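Long-range contacts in alpha-L-arabinosidase (Xanthomonas axonopodis pv. citri, PDB 6D25), which probably hydrolyses arabinofuranosyl side chains of arabinoxylans, including those on internally di-substituted xylose units, as a trimeric family GH51 enzyme: residues E169-P174 and A190-P195; H106-V111 and S177-E182; L35-P40 and V458-L463; L410-Q415 and I443-L448. All coordinates share one frame; numbering follows the deposited sequence.

Contact 1 (E169-P174 and A190-P195); sequences EYMTAP and APWQVP
M171 and T172, in the last turn of helix 161-172, receive the extended chain P191-V194 as it heads into strand 196-199. This closes a beta-alpha-beta crossover of the (beta/alpha)8 barrel, from strand 149-154 to strand 196-199, with helix 178-185 inserted on the way back. The inner half is tight. The N-H of W192 donates to M171 O at 3.0 Å, arriving almost in line with the carbonyl bond, so a carbonyl at the helix end is taken up by the incoming chain. The indole then lies beside the helix: M171 CA meets its edge in the ring plane, and M171 CG, whose side chain crosses that of W192 at about a right angle, lies 4.0 Å from W192 CE3. W192 NE1 is held by D141 of helix 136-146. Next along, V194 CG2 fits between M171 CB, at 4.0 Å, and T172 CG2, at 3.6 Å. T172 can offer that methyl because its torsion (chi1 66°) turns OG1 back to A168 O in the same helix. The outer half is looser and nearer solvent. Here P174 CB lies 4.1 Å from P191 CG, with P174 exposed. Between the two zones, P191 comes up against the end of the helix, its CB 3.3 Å from T172 O.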
loop_
_atom_site.group_PDB
_atom_site.type_symbol
_atom_site.label_atom_id
_atom_site.label_comp_id
_atom_site.label_asym_id
_atom_site.label_seq_id
_atom_site.Cartn_x
_atom_site.Cartn_y
_atom_site.Cartn_z
ATOM N N GLU A 169 3.033 19.317 -6.016
ATOM C CA GLU A 169 4.211 20.151 -6.231
ATOM C C GLU A 169 4.188 20.740 -7.653
ATOM O O GLU A 169 4.426 21.952 -7.848
ATOM C CB GLU A 169 5.520 19.376 -6.003
ATOM C CG GLU A 169 6.797 20.182 -6.280
ATOM C CD GLU A 169 8.101 19.418 -6.110
ATOM O OE1 GLU A 169 8.104 18.499 -5.239
ATOM O OE2 GLU A 169 9.144 19.695 -6.882
ATOM N N TYR A 170 3.914 19.887 -8.643
ATOM C CA TYR A 170 3.858 20.324 -10.025
ATOM C C TYR A 170 2.933 21.536 -10.163
ATOM O O TYR A 170 3.262 22.520 -10.819
ATOM C CB TYR A 170 3.346 19.188 -10.896
ATOM C CG TYR A 170 3.271 19.488 -12.374
ATOM C CD1 TYR A 170 2.126 20.024 -12.924
ATOM C CD2 TYR A 170 4.342 19.231 -13.208
ATOM C CE1 TYR A 170 2.031 20.278 -14.284
ATOM C CE2 TYR A 170 4.267 19.476 -14.565
ATOM C CZ TYR A 170 3.105 19.987 -15.119
ATOM O OH TYR A 170 3.033 20.223 -16.469
ATOM N N MET A 171 1.767 21.442 -9.549
ATOM C CA MET A 171 0.731 22.462 -9.741
ATOM C C MET A 171 1.006 23.735 -8.913
ATOM O O MET A 171 0.595 24.807 -9.362
ATOM C CB MET A 171 -0.653 21.926 -9.370
ATOM C CG MET A 171 -1.211 20.978 -10.448
ATOM S SD MET A 171 -2.934 20.495 -10.121
ATOM C CE MET A 171 -2.731 19.370 -8.748
ATOM N N THR A 172 1.621 23.612 -7.727
ATOM C CA THR A 172 1.615 24.740 -6.740
ATOM C C THR A 172 3.014 25.275 -6.396
ATOM O O THR A 172 3.091 26.313 -5.793
ATOM C CB THR A 172 0.935 24.329 -5.419
ATOM O OG1 THR A 172 1.682 23.310 -4.741
ATOM C CG2 THR A 172 -0.484 23.859 -5.641
ATOM N N ALA A 173 4.099 24.606 -6.756
ATOM C CA ALA A 173 5.431 25.020 -6.310
ATOM C C ALA A 173 5.844 26.332 -6.987
ATOM O O ALA A 173 5.812 26.425 -8.210
ATOM C CB ALA A 173 6.453 23.942 -6.547
ATOM N N PRO A 174 6.258 27.338 -6.184
ATOM C CA PRO A 174 6.795 28.576 -6.726
ATOM C C PRO A 174 8.309 28.547 -6.956
ATOM O O PRO A 174 8.842 29.480 -7.543
ATOM C CB PRO A 174 6.433 29.612 -5.633
ATOM C CG PRO A 174 6.617 28.826 -4.357
ATOM C CD PRO A 174 6.125 27.436 -4.717
ATOM N N ALA A 190 3.514 30.654 -13.495
ATOM C CA ALA A 190 3.155 30.809 -12.075
ATOM C C ALA A 190 2.444 29.540 -11.596
ATOM O O ALA A 190 1.796 28.861 -12.363
ATOM C CB ALA A 190 2.259 32.029 -11.893
ATOM N N PRO A 191 2.547 29.252 -10.311
ATOM C CA PRO A 191 1.704 28.209 -9.742
ATOM C C PRO A 191 0.206 28.491 -9.977
ATOM O O PRO A 191 -0.188 29.644 -10.125
ATOM C CB PRO A 191 1.933 28.282 -8.223
ATOM C CG PRO A 191 3.206 29.023 -8.053
ATOM C CD PRO A 191 3.350 29.915 -9.279
ATOM N N TRP A 192 -0.593 27.448 -9.999
ATOM C CA TRP A 192 -2.026 27.577 -9.855
ATOM C C TRP A 192 -2.386 27.481 -8.365
ATOM O O TRP A 192 -1.620 26.989 -7.543
ATOM C CB TRP A 192 -2.767 26.456 -10.580
ATOM C CG TRP A 192 -2.677 26.409 -12.074
ATOM C CD1 TRP A 192 -3.363 27.172 -12.970
ATOM C CD2 TRP A 192 -1.934 25.449 -12.841
ATOM N NE1 TRP A 192 -3.069 26.769 -14.238
ATOM C CE2 TRP A 192 -2.214 25.694 -14.195
ATOM C CE3 TRP A 192 -1.097 24.385 -12.514
ATOM C CZ2 TRP A 192 -1.664 24.932 -15.226
ATOM C CZ3 TRP A 192 -0.534 23.643 -13.529
ATOM C CH2 TRP A 192 -0.826 23.906 -14.871
ATOM N N GLN A 193 -3.588 27.908 -8.042
ATOM C CA GLN A 193 -4.174 27.689 -6.737
ATOM C C GLN A 193 -4.913 26.352 -6.743
ATOM O O GLN A 193 -5.724 26.084 -7.642
ATOM C CB GLN A 193 -5.155 28.824 -6.396
ATOM C CG GLN A 193 -4.527 30.212 -6.428
ATOM C CD GLN A 193 -3.456 30.399 -5.376
ATOM O OE1 GLN A 193 -3.716 30.209 -4.188
ATOM N NE2 GLN A 193 -2.263 30.754 -5.809
ATOM N N VAL A 194 -4.614 25.536 -5.733
ATOM C CA VAL A 194 -5.276 24.262 -5.500
ATOM C C VAL A 194 -5.860 24.264 -4.081
ATOM O O VAL A 194 -5.263 23.723 -3.140
ATOM C CB VAL A 194 -4.332 23.066 -5.732
ATOM C CG1 VAL A 194 -5.076 21.753 -5.532
ATOM C CG2 VAL A 194 -3.708 23.105 -7.130
ATOM N N PRO A 195 -7.043 24.846 -3.936
ATOM C CA PRO A 195 -7.539 25.061 -2.588
ATOM C C PRO A 195 -8.126 23.810 -1.920
ATOM O O PRO A 195 -8.131 23.758 -0.681
ATOM C CB PRO A 195 -8.609 26.144 -2.707
ATOM C CG PRO A 195 -9.061 26.012 -4.150
ATOM C CD PRO A 195 -7.766 25.688 -4.898
#

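Contact 2 (H106-V111 and S177-E182); sequences HWRDGV and SSLANE
R108 and E182 form an end-on, two-pronged salt bridge between the 3-10 turn 107-109, in the long excursion that follows strand 93-96 of the (beta/alpha)8 barrel, and the first turns of helix 178-185. R108 NH2 reaches E182 OE1 at 2.7 Å and R108 NH1 reaches E182 OE2 at 2.8 Å. Both bonds are nearly straight and meet the syn sides of the oxygens, while the guanidinium and carboxylate planes lie only 20° apart. Two parallel bonds of this kind fix the rotation of both groups. E182 arrives fully stretched, its CG anti to the backbone N (chi1 -171°), whereas R108 bends partway along its chain to present its two terminal nitrogens.

One step out, L179 stands one helical turn before E182 and packs its CD2 against R108 NH2, at 3.5 Å. The same methyl touches W107 CH2 at 4.0 Å, lying in the plane of the indole at its edge. W107 also backs the arginine: R108 CG rests over one indole face, and W107 CH2 lies above the rim of the guanidinium. The indole in turn is stacked on W167 and meets Y170 obliquely, both from helix 161-172.

Farther out, the trimer comes in: S178 OG is hydrogen-bonded to I119 N of a second subunit, and L179 packs on R120 of that chain. The helix start itself is set by S177, the N-cap residue, whose OG accepts from A180 N at 3.2 Å and is also hydrogen-bonded to E169 OE2.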
loop_
_atom_site.group_PDB
_atom_site.type_symbol
_atom_site.label_atom_id
_atom_site.label_comp_id
_atom_site.label_asym_id
_atom_site.label_seq_id
_atom_site.Cartn_x
_atom_site.Cartn_y
_atom_site.Cartn_z
ATOM N N HIS A 106 -3.532 8.631 -13.613
ATOM C CA HIS A 106 -2.120 8.930 -13.407
ATOM C C HIS A 106 -1.866 10.302 -14.024
ATOM O O HIS A 106 -1.871 10.414 -15.280
ATOM C CB HIS A 106 -1.256 7.798 -13.965
ATOM C CG HIS A 106 -1.594 6.520 -13.277
ATOM N ND1 HIS A 106 -1.179 6.279 -11.985
ATOM C CD2 HIS A 106 -2.411 5.499 -13.600
ATOM C CE1 HIS A 106 -1.731 5.177 -11.529
ATOM N NE2 HIS A 106 -2.469 4.648 -12.505
ATOM N N TRP A 107 -1.637 11.306 -13.172
ATOM C CA TRP A 107 -1.590 12.694 -13.628
ATOM C C TRP A 107 -0.540 12.915 -14.732
ATOM O O TRP A 107 -0.727 13.787 -15.582
ATOM C CB TRP A 107 -1.368 13.635 -12.435
ATOM C CG TRP A 107 0.002 13.598 -11.858
ATOM C CD1 TRP A 107 0.444 12.816 -10.839
ATOM C CD2 TRP A 107 1.116 14.410 -12.262
ATOM N NE1 TRP A 107 1.754 13.081 -10.584
ATOM C CE2 TRP A 107 2.200 14.057 -11.433
ATOM C CE3 TRP A 107 1.292 15.433 -13.202
ATOM C CZ2 TRP A 107 3.459 14.656 -11.557
ATOM C CZ3 TRP A 107 2.532 16.031 -13.319
ATOM C CH2 TRP A 107 3.587 15.661 -12.501
ATOM N N ARG A 108 0.556 12.156 -14.725
ATOM C CA ARG A 108 1.604 12.382 -15.736
ATOM C C ARG A 108 1.095 12.024 -17.132
ATOM O O ARG A 108 1.652 12.522 -18.124
ATOM C CB ARG A 108 2.878 11.592 -15.421
ATOM C CG ARG A 108 3.665 12.167 -14.253
ATOM C CD ARG A 108 5.089 11.622 -14.287
ATOM N NE ARG A 108 6.072 12.594 -13.892
ATOM C CZ ARG A 108 6.459 13.676 -14.570
ATOM N NH1 ARG A 108 6.174 13.923 -15.841
ATOM N NH2 ARG A 108 7.181 14.533 -13.905
ATOM N N ASP A 109 0.062 11.204 -17.218
ATOM C CA ASP A 109 -0.537 10.840 -18.502
ATOM C C ASP A 109 -1.183 12.068 -19.159
ATOM O O ASP A 109 -1.452 12.064 -20.350
ATOM C CB ASP A 109 -1.586 9.746 -18.347
ATOM C CG ASP A 109 -1.032 8.370 -17.953
ATOM O OD1 ASP A 109 0.177 8.153 -18.085
ATOM O OD2 ASP A 109 -1.832 7.508 -17.518
ATOM N N GLY A 110 -1.495 13.094 -18.380
ATOM C CA GLY A 110 -2.224 14.233 -18.876
ATOM C C GLY A 110 -1.418 15.520 -18.979
ATOM O O GLY A 110 -2.025 16.596 -19.081
ATOM N N VAL A 111 -0.084 15.442 -18.952
ATOM C CA VAL A 111 0.741 16.634 -19.149
ATOM C C VAL A 111 1.735 16.380 -20.272
ATOM O O VAL A 111 2.068 15.241 -20.605
ATOM C CB VAL A 111 1.452 17.081 -17.853
ATOM C CG1 VAL A 111 0.451 17.347 -16.743
ATOM C CG2 VAL A 111 2.519 16.108 -17.393
ATOM N N SER A 177 12.238 24.008 -8.631
ATOM C CA SER A 177 12.344 22.581 -8.633
ATOM C C SER A 177 12.063 22.025 -10.043
ATOM O O SER A 177 11.419 22.664 -10.879
ATOM C CB SER A 177 11.376 22.013 -7.604
ATOM O OG SER A 177 10.027 21.975 -8.115
ATOM N N SER A 178 12.516 20.805 -10.289
ATOM C CA SER A 178 12.330 20.157 -11.573
ATOM C C SER A 178 10.838 20.037 -11.921
ATOM O O SER A 178 10.491 20.215 -13.091
ATOM C CB SER A 178 13.003 18.811 -11.620
ATOM O OG SER A 178 14.405 19.023 -11.634
ATOM N N LEU A 179 9.988 19.697 -10.948
ATOM C CA LEU A 179 8.571 19.552 -11.251
ATOM C C LEU A 179 7.964 20.935 -11.558
ATOM O O LEU A 179 7.158 21.061 -12.490
ATOM C CB LEU A 179 7.843 18.872 -10.084
ATOM C CG LEU A 179 8.009 17.355 -10.010
ATOM C CD1 LEU A 179 7.613 16.806 -8.619
ATOM C CD2 LEU A 179 7.158 16.684 -11.090
ATOM N N ALA A 180 8.329 21.962 -10.813
ATOM C CA ALA A 180 7.833 23.303 -11.114
ATOM C C ALA A 180 8.320 23.734 -12.508
ATOM O O ALA A 180 7.577 24.339 -13.258
ATOM C CB ALA A 180 8.285 24.296 -10.066
ATOM N N ASN A 181 9.565 23.437 -12.845
ATOM C CA ASN A 181 10.107 23.831 -14.132
ATOM C C ASN A 181 9.435 23.050 -15.284
ATOM O O ASN A 181 9.379 23.529 -16.406
ATOM C CB ASN A 181 11.605 23.649 -14.180
ATOM C CG ASN A 181 12.349 24.635 -13.296
ATOM O OD1 ASN A 181 11.801 25.644 -12.878
ATOM N ND2 ASN A 181 13.622 24.397 -13.075
ATOM N N GLU A 182 8.966 21.848 -15.010
ATOM C CA GLU A 182 8.242 21.068 -15.968
ATOM C C GLU A 182 6.872 21.719 -16.252
ATOM O O GLU A 182 6.461 21.825 -17.422
ATOM C CB GLU A 182 8.113 19.623 -15.477
ATOM C CG GLU A 182 7.544 18.706 -16.526
ATOM C CD GLU A 182 7.437 17.244 -16.100
ATOM O OE1 GLU A 182 7.968 16.880 -15.024
ATOM O OE2 GLU A 182 6.879 16.463 -16.923
#

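Contact 3 (L35-P40 and V458-L463); sequences LRVDQP and VQVEGL
L35 lies opposite V460 in parallel register and bonds to the residues on either side of it, Q459 and E461. L35 N donates to Q459 O at 2.9 Å, and L35 O accepts from E461 N at the same length, the second bond being almost perfectly straight. Past the strand end the pairing frays: E461 O takes a weak bond from V37 N and a longer, weak one from D38 N, as R36-Q39 folds into a type I turn.

Apolar contacts fill the side of L35 and V460. L35 CB packs on V458 CG1 at 3.8 Å, and V37 CG2 lies 4.0 Å from both V460 CG1 and L463 CB. L35 also touches L410, L412 and I443, which places this side in the interior of the C-terminal beta-sandwich, a jelly-roll-like domain in GH51 enzymes. Strand 29-36, from near the N-terminus, runs between strands 454-461 and 407-421 here, so the chain's beginning completes a domain built mostly from its end.

Charged groups line the other side. R36 grips D38 side-on, NE to OD1 and NH2 to OD2, the latter at 2.8 Å, a pairing within the turn, which the backbone bond from Q39 N to R36 O closes. E461 runs alongside R36, pointing the same way, and its CB approaches R36 NE to 3.6 Å. Bent at chi2 (-61°), its carboxylate is shared between Q459 NE2, which bonds OE2, and K503, which makes a salt bridge with OE1. G462, at positive phi, passes close to the turn, its CA 3.9 Å from D38 CB.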
loop_
_atom_site.group_PDB
_atom_site.type_symbol
_atom_site.label_atom_id
_atom_site.label_comp_id
_atom_site.label_asym_id
_atom_site.label_seq_id
_atom_site.Cartn_x
_atom_site.Cartn_y
_atom_site.Cartn_z
ATOM N N LEU A 35 -40.608 33.698 9.406
ATOM C CA LEU A 35 -39.256 34.016 8.945
ATOM C C LEU A 35 -38.611 34.949 9.972
ATOM O O LEU A 35 -39.161 36.037 10.285
ATOM C CB LEU A 35 -39.330 34.711 7.588
ATOM C CG LEU A 35 -37.987 35.216 7.033
ATOM C CD1 LEU A 35 -37.001 34.084 6.877
ATOM C CD2 LEU A 35 -38.168 35.996 5.739
ATOM N N ARG A 36 -37.474 34.530 10.502
ATOM C CA ARG A 36 -36.782 35.290 11.552
ATOM C C ARG A 36 -35.568 36.010 10.943
ATOM O O ARG A 36 -34.465 35.573 11.068
ATOM C CB ARG A 36 -36.382 34.358 12.701
ATOM C CG ARG A 36 -37.538 33.627 13.376
ATOM C CD ARG A 36 -38.637 34.534 13.877
ATOM N NE ARG A 36 -38.172 35.496 14.827
ATOM C CZ ARG A 36 -38.304 35.398 16.140
ATOM N NH1 ARG A 36 -38.772 34.261 16.672
ATOM N NH2 ARG A 36 -37.930 36.421 16.907
ATOM N N VAL A 37 -35.811 37.163 10.339
ATOM C CA VAL A 37 -34.734 38.006 9.825
ATOM C C VAL A 37 -33.900 38.522 11.013
ATOM O O VAL A 37 -32.741 38.761 10.867
ATOM C CB VAL A 37 -35.269 39.163 8.965
ATOM C CG1 VAL A 37 -34.150 40.059 8.437
ATOM C CG2 VAL A 37 -36.144 38.651 7.829
ATOM N N ASP A 38 -34.522 38.614 12.187
ATOM C CA ASP A 38 -33.886 39.056 13.416
ATOM C C ASP A 38 -33.036 37.954 14.058
ATOM O O ASP A 38 -32.432 38.209 15.086
ATOM C CB ASP A 38 -34.944 39.527 14.428
ATOM C CG ASP A 38 -36.043 38.507 14.748
ATOM O OD1 ASP A 38 -36.267 37.553 13.980
ATOM O OD2 ASP A 38 -36.722 38.706 15.744
ATOM N N GLN A 39 -32.958 36.742 13.489
ATOM C CA GLN A 39 -32.117 35.684 14.078
ATOM C C GLN A 39 -31.158 35.131 13.031
ATOM O O GLN A 39 -31.180 33.936 12.720
ATOM C CB GLN A 39 -32.977 34.575 14.684
ATOM C CG GLN A 39 -33.901 35.047 15.806
ATOM C CD GLN A 39 -34.783 33.925 16.293
ATOM O OE1 GLN A 39 -34.880 32.891 15.629
ATOM N NE2 GLN A 39 -35.328 34.085 17.474
ATOM N N PRO A 40 -30.294 35.969 12.482
ATOM C CA PRO A 40 -29.335 35.502 11.486
ATOM C C PRO A 40 -28.423 34.390 12.016
ATOM O O PRO A 40 -27.988 34.462 13.166
ATOM C CB PRO A 40 -28.500 36.735 11.116
ATOM C CG PRO A 40 -28.615 37.642 12.340
ATOM C CD PRO A 40 -30.032 37.395 12.799
ATOM N N VAL A 458 -46.481 33.860 5.312
ATOM C CA VAL A 458 -45.253 33.923 6.112
ATOM C C VAL A 458 -45.250 35.230 6.914
ATOM O O VAL A 458 -45.226 36.336 6.350
ATOM C CB VAL A 458 -44.006 33.858 5.225
ATOM C CG1 VAL A 458 -42.746 33.893 6.064
ATOM C CG2 VAL A 458 -44.029 32.654 4.300
ATOM N N GLN A 459 -45.241 35.054 8.225
ATOM C CA GLN A 459 -45.049 36.134 9.192
ATOM C C GLN A 459 -43.539 36.468 9.234
ATOM O O GLN A 459 -42.729 35.600 9.532
ATOM C CB GLN A 459 -45.575 35.631 10.534
ATOM C CG GLN A 459 -45.357 36.581 11.697
ATOM C CD GLN A 459 -46.377 37.694 11.718
ATOM O OE1 GLN A 459 -47.450 37.610 11.105
ATOM N NE2 GLN A 459 -46.023 38.739 12.441
ATOM N N VAL A 460 -43.182 37.713 8.950
ATOM C CA VAL A 460 -41.791 38.132 8.878
ATOM C C VAL A 460 -41.470 38.947 10.135
ATOM O O VAL A 460 -42.105 39.948 10.384
ATOM C CB VAL A 460 -41.494 38.939 7.602
ATOM C CG1 VAL A 460 -40.038 39.433 7.567
ATOM C CG2 VAL A 460 -41.829 38.147 6.353
ATOM N N GLU A 461 -40.474 38.512 10.898
ATOM C CA GLU A 461 -39.974 39.247 12.059
ATOM C C GLU A 461 -38.621 39.887 11.716
ATOM O O GLU A 461 -37.783 39.234 11.080
ATOM C CB GLU A 461 -39.807 38.301 13.244
ATOM C CG GLU A 461 -41.113 37.670 13.714
ATOM C CD GLU A 461 -42.184 38.643 14.210
ATOM O OE1 GLU A 461 -41.804 39.749 14.663
ATOM O OE2 GLU A 461 -43.387 38.313 14.093
ATOM N N GLY A 462 -38.436 41.141 12.138
ATOM C CA GLY A 462 -37.154 41.802 12.083
ATOM C C GLY A 462 -36.874 42.488 10.758
ATOM O O GLY A 462 -35.726 42.795 10.446
ATOM N N LEU A 463 -37.903 42.767 9.969
ATOM C CA LEU A 463 -37.722 43.453 8.694
ATOM C C LEU A 463 -39.020 44.155 8.315
ATOM O O LEU A 463 -40.002 43.484 8.046
ATOM C CB LEU A 463 -37.370 42.457 7.596
ATOM C CG LEU A 463 -37.226 43.050 6.198
ATOM C CD1 LEU A 463 -36.007 43.954 6.119
ATOM C CD2 LEU A 463 -37.137 41.958 5.157
#

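Contact 4 (L410-Q415 and I443-L448); sequences LPLQLQ and IALTNL
L412 and I443 meet methyl to methyl, L412 CD2 against I443 CG2 at 4.1 Å, with the two side chains crossing at about a right angle. L412 projects from its strand toward 443-447, and a trans first torsion (chi1 176°) extends it so that the same CD2 also lies 4.4 Å from L445 CD2. The CD2 of L445 faces both leucines: L414 CD1 touches it at 4.1 Å, this pair meeting at a slant. I443 offers its CG2 branch, and L445 reaches across with its outer end.

The contact is made almost wholly by the branch ends, and it is modest in area. The strand segments run 10.3 Å apart at closest approach, 27° between their directions, which is too far for backbone pairing. Each strand finds backbone partners elsewhere: Q413 with T34, L410 with A433, I443 with L517. Beyond strand 443-447, A444 and T446 touch helix 346-361. Strand 424-435 pairs with both 407-421 and 441-447, so the two strands flank a common neighbour in one curled sheet, that of the C-terminal beta-sandwich, whose inside is filled here by leucine and isoleucine methyls.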
loop_
_atom_site.group_PDB
_atom_site.type_symbol
_atom_site.label_atom_id
_atom_site.label_comp_id
_atom_site.label_asym_id
_atom_site.label_seq_id
_atom_site.Cartn_x
_atom_site.Cartn_y
_atom_site.Cartn_z
ATOM N N LEU A 410 -31.236 32.402 7.377
ATOM C CA LEU A 410 -32.298 32.894 8.224
ATOM C C LEU A 410 -33.280 31.749 8.530
ATOM O O LEU A 410 -33.673 30.998 7.624
ATOM C CB LEU A 410 -33.058 34.031 7.541
ATOM C CG LEU A 410 -32.207 35.226 7.112
ATOM C CD1 LEU A 410 -33.064 36.216 6.358
ATOM C CD2 LEU A 410 -31.509 35.911 8.275
ATOM N N PRO A 411 -33.692 31.623 9.797
ATOM C CA PRO A 411 -34.650 30.560 10.161
ATOM C C PRO A 411 -35.979 30.786 9.460
ATOM O O PRO A 411 -36.533 31.889 9.559
ATOM C CB PRO A 411 -34.816 30.644 11.685
ATOM C CG PRO A 411 -33.483 31.306 12.120
ATOM C CD PRO A 411 -33.130 32.249 11.002
ATOM N N LEU A 412 -36.457 29.779 8.769
ATOM C CA LEU A 412 -37.796 29.775 8.156
ATOM C C LEU A 412 -38.506 28.511 8.641
ATOM O O LEU A 412 -38.078 27.428 8.304
ATOM C CB LEU A 412 -37.700 29.816 6.629
ATOM C CG LEU A 412 -39.056 29.710 5.902
ATOM C CD1 LEU A 412 -39.924 30.951 6.103
ATOM C CD2 LEU A 412 -38.854 29.544 4.407
ATOM N N GLN A 413 -39.546 28.654 9.439
ATOM C CA GLN A 413 -40.326 27.512 9.934
ATOM C C GLN A 413 -41.646 27.458 9.165
ATOM O O GLN A 413 -42.327 28.464 9.121
ATOM C CB GLN A 413 -40.628 27.676 11.436
ATOM C CG GLN A 413 -40.856 26.335 12.144
ATOM C CD GLN A 413 -41.879 26.323 13.272
ATOM O OE1 GLN A 413 -42.043 27.287 14.030
ATOM N NE2 GLN A 413 -42.590 25.205 13.388
ATOM N N LEU A 414 -41.958 26.355 8.514
ATOM C CA LEU A 414 -43.233 26.225 7.771
ATOM C C LEU A 414 -44.100 25.191 8.476
ATOM O O LEU A 414 -43.606 24.140 8.790
ATOM C CB LEU A 414 -42.977 25.792 6.324
ATOM C CG LEU A 414 -42.167 26.756 5.472
ATOM C CD1 LEU A 414 -41.943 26.203 4.110
ATOM C CD2 LEU A 414 -42.864 28.090 5.360
ATOM N N GLN A 415 -45.366 25.487 8.644
ATOM C CA GLN A 415 -46.356 24.514 9.079
ATOM C C GLN A 415 -47.187 24.117 7.857
ATOM O O GLN A 415 -47.970 24.896 7.366
ATOM C CB GLN A 415 -47.221 25.061 10.213
ATOM C CG GLN A 415 -46.433 25.044 11.522
ATOM C CD GLN A 415 -46.024 26.422 11.976
ATOM O OE1 GLN A 415 -46.895 27.270 12.164
ATOM N NE2 GLN A 415 -44.721 26.650 12.184
ATOM N N ILE A 443 -36.355 34.471 -0.140
ATOM C CA ILE A 443 -37.123 33.329 0.356
ATOM C C ILE A 443 -37.391 32.402 -0.822
ATOM O O ILE A 443 -37.963 32.866 -1.821
ATOM C CB ILE A 443 -38.477 33.717 0.966
ATOM C CG1 ILE A 443 -38.371 34.829 2.004
ATOM C CG2 ILE A 443 -39.184 32.446 1.472
ATOM C CD1 ILE A 443 -39.725 35.423 2.361
ATOM N N ALA A 444 -36.951 31.139 -0.685
ATOM C CA ALA A 444 -37.221 30.101 -1.658
ATOM C C ALA A 444 -38.384 29.253 -1.145
ATOM O O ALA A 444 -38.383 28.871 0.034
ATOM C CB ALA A 444 -35.994 29.275 -1.870
ATOM N N LEU A 445 -39.349 28.961 -2.024
ATOM C CA LEU A 445 -40.429 28.040 -1.694
ATOM C C LEU A 445 -40.626 27.068 -2.872
ATOM O O LEU A 445 -40.616 27.500 -4.051
ATOM C CB LEU A 445 -41.726 28.824 -1.462
ATOM C CG LEU A 445 -41.748 29.765 -0.255
ATOM C CD1 LEU A 445 -42.980 30.652 -0.324
ATOM C CD2 LEU A 445 -41.721 28.992 1.075
ATOM N N THR A 446 -40.871 25.818 -2.545
ATOM C CA THR A 446 -41.152 24.774 -3.485
ATOM C C THR A 446 -42.473 24.099 -3.109
ATOM O O THR A 446 -42.658 23.696 -1.947
ATOM C CB THR A 446 -40.039 23.719 -3.471
ATOM O OG1 THR A 446 -38.832 24.351 -3.904
ATOM C CG2 THR A 446 -40.342 22.554 -4.377
ATOM N N ASN A 447 -43.368 23.989 -4.083
ATOM C CA ASN A 447 -44.617 23.226 -3.930
ATOM C C ASN A 447 -44.376 21.853 -4.570
ATOM O O ASN A 447 -44.252 21.751 -5.798
ATOM C CB ASN A 447 -45.793 23.942 -4.595
ATOM C CG ASN A 447 -47.147 23.288 -4.360
ATOM O OD1 ASN A 447 -47.198 22.127 -3.884
ATOM N ND2 ASN A 447 -48.231 24.030 -4.674
ATOM N N LEU A 448 -44.320 20.818 -3.745
ATOM C CA LEU A 448 -43.990 19.447 -4.173
ATOM C C LEU A 448 -45.203 18.761 -4.790
ATOM O O LEU A 448 -45.036 17.738 -5.439
ATOM C CB LEU A 448 -43.513 18.620 -2.970
ATOM C CG LEU A 448 -42.122 18.951 -2.401
ATOM C CD1 LEU A 448 -42.138 20.205 -1.550
ATOM C CD2 LEU A 448 -41.585 17.778 -1.587
#

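In the fold
The four contacts form two pairs at far ends of the subunit. Contacts 1 and 2, with centres 11 Å apart, share the neighbourhood of helices 161-172 and 178-185: Y170 CD2 packs on L179 O at 3.4 Å. Contacts 3 and 4, 13 Å apart, share the sandwich, where R36 N reaches P411 O at 3.0 Å. Between the pairs, centres are 42 to 53 Å apart. Contacts 1 and 2 both reach a second subunit, and contact 2 a third as well; contacts 3 and 4 touch no other chain. In GH51 enzymes the active site lies at the C-terminal ends of the barrel strands; contact 1 leads into the start of strand 196-199, consistent with the opposite end.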